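Local atomic coordinates of beta-glucoside phosphorylase BglX (Unidentified, PDB entry 5VQE), a protein that probably transfers the glucose unit of beta-glucosides to phosphate, as a glycoside hydrolase family 3 enzyme acting as a phosphorylase. Residues P10-V21 with R349-P360; T506-P514 with V523-S532. All blocks are in the same frame, centred on the assembly; numbering follows the deposited sequence.

Overall arrangement
Both contacts are largely buried, but they lie on opposite sides of the chain's centre, with centres 47 Å apart and nearest atoms about 28 Å apart. They share no element. Interaction 1 sets helix 15-27, near the N-terminus, and the loop before it against helix 340-356, at the outside of the TIM-barrel domain. Its middle is apolar, and its outer edge carries the exposed Arg358 and bound water. Interaction 2 joins two parallel strands inside the mixed sheet of the C-terminal domain, and almost every residue in it is buried. Side chains carry most of interaction 1, whereas backbone hydrogen bonds set the frame of 506-514 with 523-532.

Interaction 1 of 2, residues P10-V21 with R349-P360; sequences PYNLSKEQITWV and RILGMKAKLRLP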
loop_
_atom_site.group_PDB
_atom_site.type_symbol
_atom_site.label_atom_id
_atom_site.label_comp_id
_atom_site.label_asym_id
_atom_site.label_seq_id
_atom_site.Cartn_x
_atom_site.Cartn_y
_atom_site.Cartn_z
ATOM N N PRO A 10 -2.736 21.907 6.679
ATOM C CA PRO A 10 -3.553 21.455 5.552
ATOM C C PRO A 10 -5.061 21.537 5.814
ATOM O O PRO A 10 -5.830 20.890 5.108
ATOM C CB PRO A 10 -3.127 20.004 5.409
ATOM C CG PRO A 10 -2.970 19.571 6.830
ATOM C CD PRO A 10 -2.433 20.782 7.582
ATOM N N TYR A 11 -5.469 22.301 6.826
ATOM C CA TYR A 11 -6.887 22.471 7.141
ATOM C C TYR A 11 -7.506 23.632 6.362
ATOM O O TYR A 11 -8.442 23.433 5.585
ATOM C CB TYR A 11 -7.069 22.680 8.651
ATOM C CG TYR A 11 -6.906 21.411 9.456
ATOM C CD1 TYR A 11 -7.969 20.527 9.625
ATOM C CD2 TYR A 11 -5.685 21.085 10.039
ATOM C CE1 TYR A 11 -7.822 19.373 10.344
ATOM C CE2 TYR A 11 -5.529 19.928 10.756
ATOM C CZ TYR A 11 -6.595 19.072 10.906
ATOM O OH TYR A 11 -6.424 17.913 11.626
ATOM N N ASN A 12 -7.006 24.850 6.575
ATOM C CA ASN A 12 -7.480 26.026 5.844
ATOM C C ASN A 12 -8.978 26.243 6.042
ATOM O O ASN A 12 -9.699 26.584 5.099
ATOM C CB ASN A 12 -7.167 25.915 4.347
ATOM C CG ASN A 12 -5.714 25.577 4.069
ATOM O OD1 ASN A 12 -5.408 24.551 3.456
ATOM N ND2 ASN A 12 -4.815 26.437 4.509
ATOM N N LEU A 13 -9.459 26.051 7.269
ATOM C CA LEU A 13 -10.886 26.171 7.526
ATOM C C LEU A 13 -11.296 27.632 7.651
ATOM O O LEU A 13 -10.498 28.504 8.010
ATOM C CB LEU A 13 -11.284 25.417 8.791
ATOM C CG LEU A 13 -11.041 23.905 8.784
ATOM C CD1 LEU A 13 -11.528 23.284 10.060
ATOM C CD2 LEU A 13 -11.717 23.218 7.608
ATOM N N SER A 14 -12.560 27.887 7.339
ATOM C CA SER A 14 -13.148 29.204 7.496
ATOM C C SER A 14 -13.551 29.439 8.949
ATOM O O SER A 14 -13.602 28.517 9.771
ATOM C CB SER A 14 -14.370 29.351 6.596
ATOM O OG SER A 14 -15.436 28.559 7.097
ATOM N N LYS A 15 -13.851 30.703 9.260
ATOM C CA LYS A 15 -14.323 31.053 10.598
ATOM C C LYS A 15 -15.505 30.185 11.011
ATOM O O LYS A 15 -15.564 29.699 12.146
ATOM C CB LYS A 15 -14.706 32.535 10.638
ATOM C CG LYS A 15 -15.466 32.983 11.887
ATOM C CD LYS A 15 -15.830 34.470 11.795
ATOM C CE LYS A 15 -16.886 34.881 12.824
ATOM N NZ LYS A 15 -17.171 36.356 12.769
ATOM N N GLU A 16 -16.457 29.971 10.101
ATOM C CA GLU A 16 -17.661 29.225 10.456
ATOM C C GLU A 16 -17.366 27.739 10.650
ATOM O O GLU A 16 -17.982 27.087 11.503
ATOM C CB GLU A 16 -18.731 29.429 9.385
ATOM C CG GLU A 16 -19.946 28.552 9.561
ATOM N N GLN A 17 -16.438 27.183 9.865
ATOM C CA GLN A 17 -16.069 25.778 10.038
ATOM C C GLN A 17 -15.367 25.556 11.369
ATOM O O GLN A 17 -15.574 24.528 12.029
ATOM C CB GLN A 17 -15.169 25.326 8.892
ATOM C CG GLN A 17 -15.874 25.201 7.559
ATOM C CD GLN A 17 -14.917 24.924 6.426
ATOM O OE1 GLN A 17 -13.993 25.701 6.173
ATOM N NE2 GLN A 17 -15.123 23.810 5.735
ATOM N N ILE A 18 -14.518 26.501 11.768
ATOM C CA ILE A 18 -13.846 26.414 13.056
ATOM C C ILE A 18 -14.861 26.527 14.184
ATOM O O ILE A 18 -14.733 25.866 15.222
ATOM C CB ILE A 18 -12.747 27.492 13.142
ATOM C CG1 ILE A 18 -11.662 27.200 12.098
ATOM C CG2 ILE A 18 -12.141 27.538 14.531
ATOM C CD1 ILE A 18 -10.636 28.320 11.898
ATOM N N THR A 19 -15.891 27.359 13.999
ATOM C CA THR A 19 -16.948 27.457 15.003
ATOM C C THR A 19 -17.688 26.133 15.138
ATOM O O THR A 19 -18.041 25.725 16.252
ATOM C CB THR A 19 -17.911 28.600 14.647
ATOM O OG1 THR A 19 -17.231 29.853 14.803
ATOM C CG2 THR A 19 -19.145 28.604 15.553
ATOM N N TRP A 20 -17.910 25.431 14.022
ATOM C CA TRP A 20 -18.536 24.115 14.100
ATOM C C TRP A 20 -17.659 23.135 14.874
ATOM O O TRP A 20 -18.157 22.368 15.707
ATOM C CB TRP A 20 -18.830 23.566 12.701
ATOM C CG TRP A 20 -19.420 22.194 12.768
ATOM C CD1 TRP A 20 -20.729 21.879 12.940
ATOM C CD2 TRP A 20 -18.713 20.950 12.696
ATOM N NE1 TRP A 20 -20.888 20.516 12.976
ATOM C CE2 TRP A 20 -19.665 19.924 12.830
ATOM C CE3 TRP A 20 -17.368 20.608 12.530
ATOM C CZ2 TRP A 20 -19.318 18.578 12.799
ATOM C CZ3 TRP A 20 -17.026 19.282 12.496
ATOM C CH2 TRP A 20 -17.995 18.276 12.632
ATOM N N VAL A 21 -16.351 23.130 14.605
ATOM C CA VAL A 21 -15.457 22.210 15.309
ATOM C C VAL A 21 -15.531 22.447 16.810
ATOM O O VAL A 21 -15.688 21.509 17.597
ATOM C CB VAL A 21 -14.011 22.363 14.799
ATOM C CG1 VAL A 21 -13.062 21.545 15.644
ATOM C CG2 VAL A 21 -13.903 21.947 13.337
ATOM N N ARG A 349 -8.449 17.988 15.799
ATOM C CA ARG A 349 -7.865 17.727 14.489
ATOM C C ARG A 349 -8.682 16.706 13.706
ATOM O O ARG A 349 -8.707 16.754 12.471
ATOM C CB ARG A 349 -6.416 17.258 14.638
ATOM C CG ARG A 349 -5.412 18.395 14.676
ATOM C CD ARG A 349 -4.008 17.904 14.397
ATOM N NE ARG A 349 -3.063 19.003 14.194
ATOM C CZ ARG A 349 -2.267 19.509 15.137
ATOM N NH1 ARG A 349 -2.290 19.038 16.372
ATOM N NH2 ARG A 349 -1.441 20.499 14.842
ATOM N N ILE A 350 -9.356 15.788 14.399
ATOM C CA ILE A 350 -10.252 14.842 13.736
ATOM C C ILE A 350 -11.473 15.565 13.185
ATOM O O ILE A 350 -11.818 15.445 12.004
ATOM C CB ILE A 350 -10.666 13.733 14.719
ATOM C CG1 ILE A 350 -9.434 12.944 15.172
ATOM C CG2 ILE A 350 -11.699 12.822 14.089
ATOM C CD1 ILE A 350 -9.692 12.028 16.329
ATOM N N LEU A 351 -12.162 16.310 14.044
ATOM C CA LEU A 351 -13.318 17.070 13.600
ATOM C C LEU A 351 -12.947 18.070 12.520
ATOM O O LEU A 351 -13.746 18.326 11.616
ATOM C CB LEU A 351 -13.942 17.788 14.787
ATOM C CG LEU A 351 -14.558 16.877 15.837
ATOM C CD1 LEU A 351 -14.917 17.684 17.076
ATOM C CD2 LEU A 351 -15.771 16.188 15.272
ATOM N N GLY A 352 -11.740 18.635 12.588
ATOM C CA GLY A 352 -11.337 19.600 11.582
ATOM C C GLY A 352 -11.238 18.998 10.194
ATOM O O GLY A 352 -11.524 19.664 9.196
ATOM N N MET A 353 -10.818 17.734 10.102
ATOM C CA MET A 353 -10.767 17.102 8.788
ATOM C C MET A 353 -12.170 16.786 8.289
ATOM O O MET A 353 -12.429 16.849 7.081
ATOM C CB MET A 353 -9.899 15.840 8.831
ATOM C CG MET A 353 -8.398 16.138 8.770
ATOM S SD MET A 353 -7.914 16.831 7.175
ATOM C CE MET A 353 -6.347 17.645 7.539
ATOM N N LYS A 354 -13.084 16.456 9.206
ATOM C CA LYS A 354 -14.474 16.246 8.829
ATOM C C LYS A 354 -15.098 17.538 8.319
ATOM O O LYS A 354 -15.838 17.529 7.329
ATOM C CB LYS A 354 -15.238 15.680 10.025
ATOM C CG LYS A 354 -14.753 14.285 10.389
ATOM C CD LYS A 354 -15.419 13.708 11.624
ATOM C CE LYS A 354 -14.820 12.347 11.958
ATOM N NZ LYS A 354 -15.598 11.536 12.932
ATOM N N ALA A 355 -14.768 18.666 8.957
ATOM C CA ALA A 355 -15.228 19.960 8.469
ATOM C C ALA A 355 -14.560 20.325 7.151
ATOM O O ALA A 355 -15.200 20.904 6.266
ATOM C CB ALA A 355 -14.964 21.039 9.515
ATOM N N LYS A 356 -13.274 19.991 6.992
ATOM C CA LYS A 356 -12.590 20.274 5.732
ATOM C C LYS A 356 -13.304 19.601 4.568
ATOM O O LYS A 356 -13.449 20.188 3.490
ATOM C CB LYS A 356 -11.132 19.809 5.819
ATOM C CG LYS A 356 -10.270 20.072 4.581
ATOM C CD LYS A 356 -8.900 19.399 4.734
ATOM C CE LYS A 356 -8.124 19.362 3.423
ATOM N NZ LYS A 356 -7.712 20.710 3.003
ATOM N N LEU A 357 -13.742 18.361 4.770
ATOM C CA LEU A 357 -14.493 17.606 3.778
ATOM C C LEU A 357 -15.939 18.067 3.647
ATOM O O LEU A 357 -16.643 17.593 2.748
ATOM C CB LEU A 357 -14.470 16.121 4.149
ATOM C CG LEU A 357 -13.139 15.388 3.984
ATOM C CD1 LEU A 357 -13.179 14.055 4.695
ATOM C CD2 LEU A 357 -12.814 15.188 2.505
ATOM N N ARG A 358 -16.394 18.955 4.531
ATOM C CA ARG A 358 -17.779 19.423 4.557
ATOM C C ARG A 358 -18.755 18.266 4.743
ATOM O O ARG A 358 -19.832 18.241 4.147
ATOM C CB ARG A 358 -18.115 20.219 3.294
ATOM C CG ARG A 358 -17.025 21.182 2.889
ATOM C CD ARG A 358 -17.594 22.412 2.204
ATOM N NE ARG A 358 -18.077 23.392 3.178
ATOM C CZ ARG A 358 -17.484 24.551 3.460
ATOM N NH1 ARG A 358 -16.369 24.919 2.847
ATOM N NH2 ARG A 358 -18.020 25.354 4.366
ATOM N N LEU A 359 -18.387 17.298 5.585
ATOM C CA LEU A 359 -19.303 16.206 5.885
ATOM C C LEU A 359 -20.510 16.708 6.674
ATOM O O LEU A 359 -21.629 16.241 6.434
ATOM C CB LEU A 359 -18.598 15.092 6.663
ATOM C CG LEU A 359 -17.363 14.483 5.989
ATOM C CD1 LEU A 359 -16.800 13.347 6.837
ATOM C CD2 LEU A 359 -17.674 13.998 4.568
ATOM N N PRO A 360 -20.341 17.647 7.612
ATOM C CA PRO A 360 -21.500 18.074 8.412
ATOM C C PRO A 360 -22.612 18.670 7.582
ATOM O O PRO A 360 -23.789 18.506 7.926
ATOM C CB PRO A 360 -20.901 19.113 9.370
ATOM C CG PRO A 360 -19.457 18.807 9.426
ATOM C CD PRO A 360 -19.103 18.313 8.064
HETATM O O HOH W 1 -17.459 28.384 5.370
HETATM O O HOH W 2 -13.282 22.984 3.542
#
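Ala355 CB packs against Trp20 CE3 (3.9 Å) and Val21 CG2, in the middle of a roughly antiparallel helix pair (136°). Trp20 CG lies anti to the backbone nitrogen (chi1 178°), carrying the indole across to the other helix. There Pro360 CG makes a CH-pi contact over one face of the six-membered ring, 3.5 Å from its centroid. Leu351 O lies at the ring edge. Leu13 lays CD2 on Lys356 CA. Tyr11 is slotted against Gly352, where a CB would clash. Met353 CE makes a CH-pi contact over the Tyr11 ring, 3.7 Å from its centroid, while its SD stands obliquely, a Met-aromatic contact. Tyr11 OH donates to Arg349 O (2.7 Å), and the Arg349 guanidinium turns to Asn282. Lys356 NZ, its chain bent at the last torsion, donates to Pro10 O at 2.8 Å. At the outer edge, the Gln17 amide stacks on the Arg358 guanidinium, planes 7° apart. Ser14 and Gln17 form a capping box. Waters join Ser14 OG to Arg358 NH2 and Gln17 NE2 to Lys356 O. The apolar seam holds helix 15-27 to helix 340-356 of the probable TIM barrel; Pro10 and Arg349 carbonyls gain side-chain donors, and charged Arg358 stays at the exposed edge.

Interaction 2 of 2, residues T506-P514 with V523-S532; sequences TLFLSFSNP and VKTYINAYTS
Phe508 and Tyr526 lie side by side on one face of a parallel strand pair and point the same way. Their planes are 12° apart but slid past each other, with centroids 5.5 Å apart, so the rings barely overlap. The closest touch between the rings is Phe508 CD1 to Tyr526 CE1 at 3.4 Å. Val523 CG1 fills the notch beside Phe508 CB. On the other face Leu509 CD2 settles into the hollow beside Ile527 CB and CD1, 3.7 Å from Ile527 CD1, and Leu507 CD1 presses tightly on Thr525 CG2.

Phe508 N, Ile527 N, Ser510 N and Ala529 N each donate to a carbonyl of the opposite segment, the last to Ser510 O at 2.7 Å. Beyond the strand, residues 511-514 curl over Asn528. Ser510 OG, anti to its backbone nitrogen (chi1 176°), donates to Asn513 O and accepts from Ser512 N in an ST turn. Pro514 then lies against the Asn528 amide. Asn528 ND2 donates to Pro514 O (2.9 Å), in the carbonyl plane on a lone pair, while Asn528 OD1 takes a weak bond from Tyr526 OH. An alanine here is likely to leave Pro514 O without this donor and open a gap under the proline. Next to the curl, Ala529 CB nestles against Phe511 CD2 at 3.8 Å, and Thr531 O sits at the edge of the Phe511 ring.

Both strands lie inside a six-stranded mixed sheet, consistent with the alpha/beta C-terminal domain of family 3 glycoside hydrolases. Strand 469-475 pairs with the far side of 506-510, and strand 393-397 runs antiparallel beside 525-528. Met540 of helix 534-544 covers Phe511, Ile527 and Ala529. Tyr473 stacks on Phe511, and Thr531 OG1 bonds to Ser112 N.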
loop_
_atom_site.group_PDB
_atom_site.type_symbol
_atom_site.label_atom_id
_atom_site.label_comp_id
_atom_site.label_asym_id
_atom_site.label_seq_id
_atom_site.Cartn_x
_atom_site.Cartn_y
_atom_site.Cartn_z
ATOM N N THR A 506 15.797 -20.106 -21.848
ATOM C CA THR A 506 14.905 -19.835 -20.727
ATOM C C THR A 506 14.674 -18.333 -20.597
ATOM O O THR A 506 15.629 -17.548 -20.571
ATOM C CB THR A 506 15.482 -20.412 -19.426
ATOM O OG1 THR A 506 15.615 -21.832 -19.553
ATOM C CG2 THR A 506 14.574 -20.123 -18.244
ATOM N N LEU A 507 13.402 -17.949 -20.516
ATOM C CA LEU A 507 12.978 -16.565 -20.348
ATOM C C LEU A 507 12.240 -16.441 -19.023
ATOM O O LEU A 507 11.361 -17.255 -18.728
ATOM C CB LEU A 507 12.073 -16.150 -21.513
ATOM C CG LEU A 507 11.296 -14.837 -21.404
ATOM C CD1 LEU A 507 12.249 -13.664 -21.432
ATOM C CD2 LEU A 507 10.290 -14.748 -22.546
ATOM N N PHE A 508 12.594 -15.430 -18.226
ATOM C CA PHE A 508 12.028 -15.248 -16.889
ATOM C C PHE A 508 11.286 -13.916 -16.825
ATOM O O PHE A 508 11.873 -12.864 -17.090
ATOM C CB PHE A 508 13.115 -15.302 -15.808
ATOM C CG PHE A 508 12.567 -15.475 -14.420
ATOM C CD1 PHE A 508 12.020 -14.404 -13.735
ATOM C CD2 PHE A 508 12.580 -16.716 -13.807
ATOM C CE1 PHE A 508 11.502 -14.572 -12.463
ATOM C CE2 PHE A 508 12.067 -16.884 -12.541
ATOM C CZ PHE A 508 11.528 -15.812 -11.871
ATOM N N LEU A 509 10.000 -13.974 -16.481
ATOM C CA LEU A 509 9.139 -12.805 -16.348
ATOM C C LEU A 509 8.681 -12.690 -14.901
ATOM O O LEU A 509 8.023 -13.601 -14.386
ATOM C CB LEU A 509 7.917 -12.918 -17.260
ATOM C CG LEU A 509 8.144 -13.313 -18.719
ATOM C CD1 LEU A 509 6.804 -13.560 -19.393
ATOM C CD2 LEU A 509 8.932 -12.247 -19.454
ATOM N N SER A 510 8.996 -11.572 -14.256
ATOM C CA SER A 510 8.427 -11.254 -12.952
ATOM C C SER A 510 7.279 -10.269 -13.123
ATOM O O SER A 510 7.454 -9.205 -13.728
ATOM C CB SER A 510 9.459 -10.649 -12.005
ATOM O OG SER A 510 8.811 -10.289 -10.792
ATOM N N PHE A 511 6.117 -10.621 -12.574
ATOM C CA PHE A 511 4.967 -9.730 -12.535
ATOM C C PHE A 511 4.757 -9.131 -11.146
ATOM O O PHE A 511 3.661 -8.654 -10.831
ATOM C CB PHE A 511 3.719 -10.471 -13.016
ATOM C CG PHE A 511 3.708 -10.740 -14.509
ATOM C CD1 PHE A 511 4.403 -11.819 -15.044
ATOM C CD2 PHE A 511 3.011 -9.907 -15.373
ATOM C CE1 PHE A 511 4.395 -12.068 -16.415
ATOM C CE2 PHE A 511 3.000 -10.151 -16.741
ATOM C CZ PHE A 511 3.696 -11.239 -17.261
ATOM N N SER A 512 5.796 -9.128 -10.314
ATOM C CA SER A 512 5.724 -8.442 -9.032
ATOM C C SER A 512 7.122 -8.085 -8.538
ATOM O O SER A 512 7.657 -7.035 -8.909
ATOM C CB SER A 512 4.965 -9.303 -8.027
ATOM O OG SER A 512 4.493 -8.512 -6.965
ATOM N N ASN A 513 7.738 -8.955 -7.742
ATOM C CA ASN A 513 9.020 -8.650 -7.109
ATOM C C ASN A 513 10.080 -8.336 -8.165
ATOM O O ASN A 513 10.333 -9.173 -9.048
ATOM C CB ASN A 513 9.453 -9.840 -6.250
ATOM C CG ASN A 513 10.703 -9.561 -5.428
ATOM O OD1 ASN A 513 11.395 -8.575 -5.637
ATOM N ND2 ASN A 513 11.000 -10.457 -4.495
ATOM N N PRO A 514 10.710 -7.159 -8.132
ATOM C CA PRO A 514 11.701 -6.817 -9.160
ATOM C C PRO A 514 13.079 -7.413 -8.927
ATOM O O PRO A 514 13.966 -7.213 -9.762
ATOM C CB PRO A 514 11.760 -5.289 -9.068
ATOM C CG PRO A 514 11.524 -5.046 -7.602
ATOM C CD PRO A 514 10.485 -6.038 -7.202
ATOM N N VAL A 523 19.680 -16.889 -15.221
ATOM C CA VAL A 523 18.786 -16.561 -16.325
ATOM C C VAL A 523 19.415 -15.469 -17.175
ATOM O O VAL A 523 19.968 -14.490 -16.653
ATOM C CB VAL A 523 17.412 -16.141 -15.772
ATOM C CG1 VAL A 523 16.605 -15.371 -16.793
ATOM C CG2 VAL A 523 16.622 -17.380 -15.319
ATOM N N LYS A 524 19.328 -15.631 -18.496
ATOM C CA LYS A 524 19.981 -14.730 -19.437
ATOM C C LYS A 524 19.051 -13.655 -19.986
ATOM O O LYS A 524 19.541 -12.633 -20.481
ATOM C CB LYS A 524 20.566 -15.524 -20.619
ATOM C CG LYS A 524 21.530 -16.649 -20.233
ATOM C CD LYS A 524 22.186 -17.251 -21.481
ATOM C CE LYS A 524 22.879 -18.588 -21.212
ATOM N NZ LYS A 524 23.810 -18.542 -20.049
ATOM N N THR A 525 17.739 -13.866 -19.930
ATOM C CA THR A 525 16.758 -12.863 -20.334
ATOM C C THR A 525 15.743 -12.708 -19.209
ATOM O O THR A 525 15.104 -13.686 -18.806
ATOM C CB THR A 525 16.066 -13.252 -21.647
ATOM O OG1 THR A 525 17.058 -13.581 -22.626
ATOM C CG2 THR A 525 15.232 -12.091 -22.175
ATOM N N TYR A 526 15.608 -11.486 -18.697
ATOM C CA TYR A 526 14.821 -11.216 -17.498
ATOM C C TYR A 526 14.070 -9.910 -17.689
ATOM O O TYR A 526 14.664 -8.911 -18.101
ATOM C CB TYR A 526 15.719 -11.134 -16.257
ATOM C CG TYR A 526 14.965 -10.863 -14.971
ATOM C CD1 TYR A 526 14.523 -11.904 -14.172
ATOM C CD2 TYR A 526 14.683 -9.564 -14.566
ATOM C CE1 TYR A 526 13.823 -11.662 -12.997
ATOM C CE2 TYR A 526 13.989 -9.311 -13.393
ATOM C CZ TYR A 526 13.558 -10.365 -12.614
ATOM O OH TYR A 526 12.856 -10.128 -11.445
ATOM N N ILE A 527 12.767 -9.927 -17.403
ATOM C CA ILE A 527 11.895 -8.770 -17.585
ATOM C C ILE A 527 11.102 -8.554 -16.302
ATOM O O ILE A 527 10.543 -9.503 -15.741
ATOM C CB ILE A 527 10.940 -8.952 -18.783
ATOM C CG1 ILE A 527 11.736 -9.066 -20.089
ATOM C CG2 ILE A 527 9.974 -7.767 -18.899
ATOM C CD1 ILE A 527 10.969 -9.709 -21.223
ATOM N N ASN A 528 11.047 -7.307 -15.847
ATOM C CA ASN A 528 10.220 -6.917 -14.711
ATOM C C ASN A 528 8.968 -6.215 -15.221
ATOM O O ASN A 528 9.066 -5.251 -15.986
ATOM C CB ASN A 528 10.987 -5.988 -13.772
ATOM C CG ASN A 528 11.799 -6.734 -12.732
ATOM O OD1 ASN A 528 11.459 -7.851 -12.342
ATOM N ND2 ASN A 528 12.865 -6.104 -12.255
ATOM N N ALA A 529 7.799 -6.690 -14.777
ATOM C CA ALA A 529 6.524 -6.075 -15.111
ATOM C C ALA A 529 5.798 -5.474 -13.910
ATOM O O ALA A 529 4.834 -4.728 -14.110
ATOM C CB ALA A 529 5.610 -7.101 -15.793
ATOM N N TYR A 530 6.205 -5.816 -12.681
ATOM C CA TYR A 530 5.800 -5.148 -11.439
ATOM C C TYR A 530 4.355 -5.395 -11.017
ATOM O O TYR A 530 4.015 -5.208 -9.842
ATOM C CB TYR A 530 6.009 -3.635 -11.535
ATOM C CG TYR A 530 7.343 -3.193 -12.082
ATOM C CD1 TYR A 530 8.495 -3.272 -11.315
ATOM C CD2 TYR A 530 7.443 -2.667 -13.364
ATOM C CE1 TYR A 530 9.715 -2.861 -11.810
ATOM C CE2 TYR A 530 8.653 -2.250 -13.869
ATOM C CZ TYR A 530 9.789 -2.351 -13.091
ATOM O OH TYR A 530 11.001 -1.934 -13.591
ATOM N N THR A 531 3.486 -5.772 -11.954
ATOM C CA THR A 531 2.064 -5.932 -11.687
ATOM C C THR A 531 1.532 -7.148 -12.423
ATOM O O THR A 531 1.826 -7.329 -13.605
ATOM C CB THR A 531 1.277 -4.700 -12.149
ATOM O OG1 THR A 531 1.850 -3.514 -11.582
ATOM C CG2 THR A 531 -0.178 -4.813 -11.754
ATOM N N SER A 532 0.718 -7.954 -11.744
ATOM C CA SER A 532 0.113 -9.140 -12.354
ATOM C C SER A 532 -1.382 -8.880 -12.522
ATOM O O SER A 532 -2.202 -9.259 -11.688
ATOM C CB SER A 532 0.372 -10.386 -11.525
ATOM O OG SER A 532 -0.031 -11.544 -12.251
HETATM O O HOH W 3 18.125 -18.118 -19.430
HETATM O O HOH W 4 2.617 -6.533 -7.908
HETATM O O HOH W 5 8.556 -6.897 -11.533
#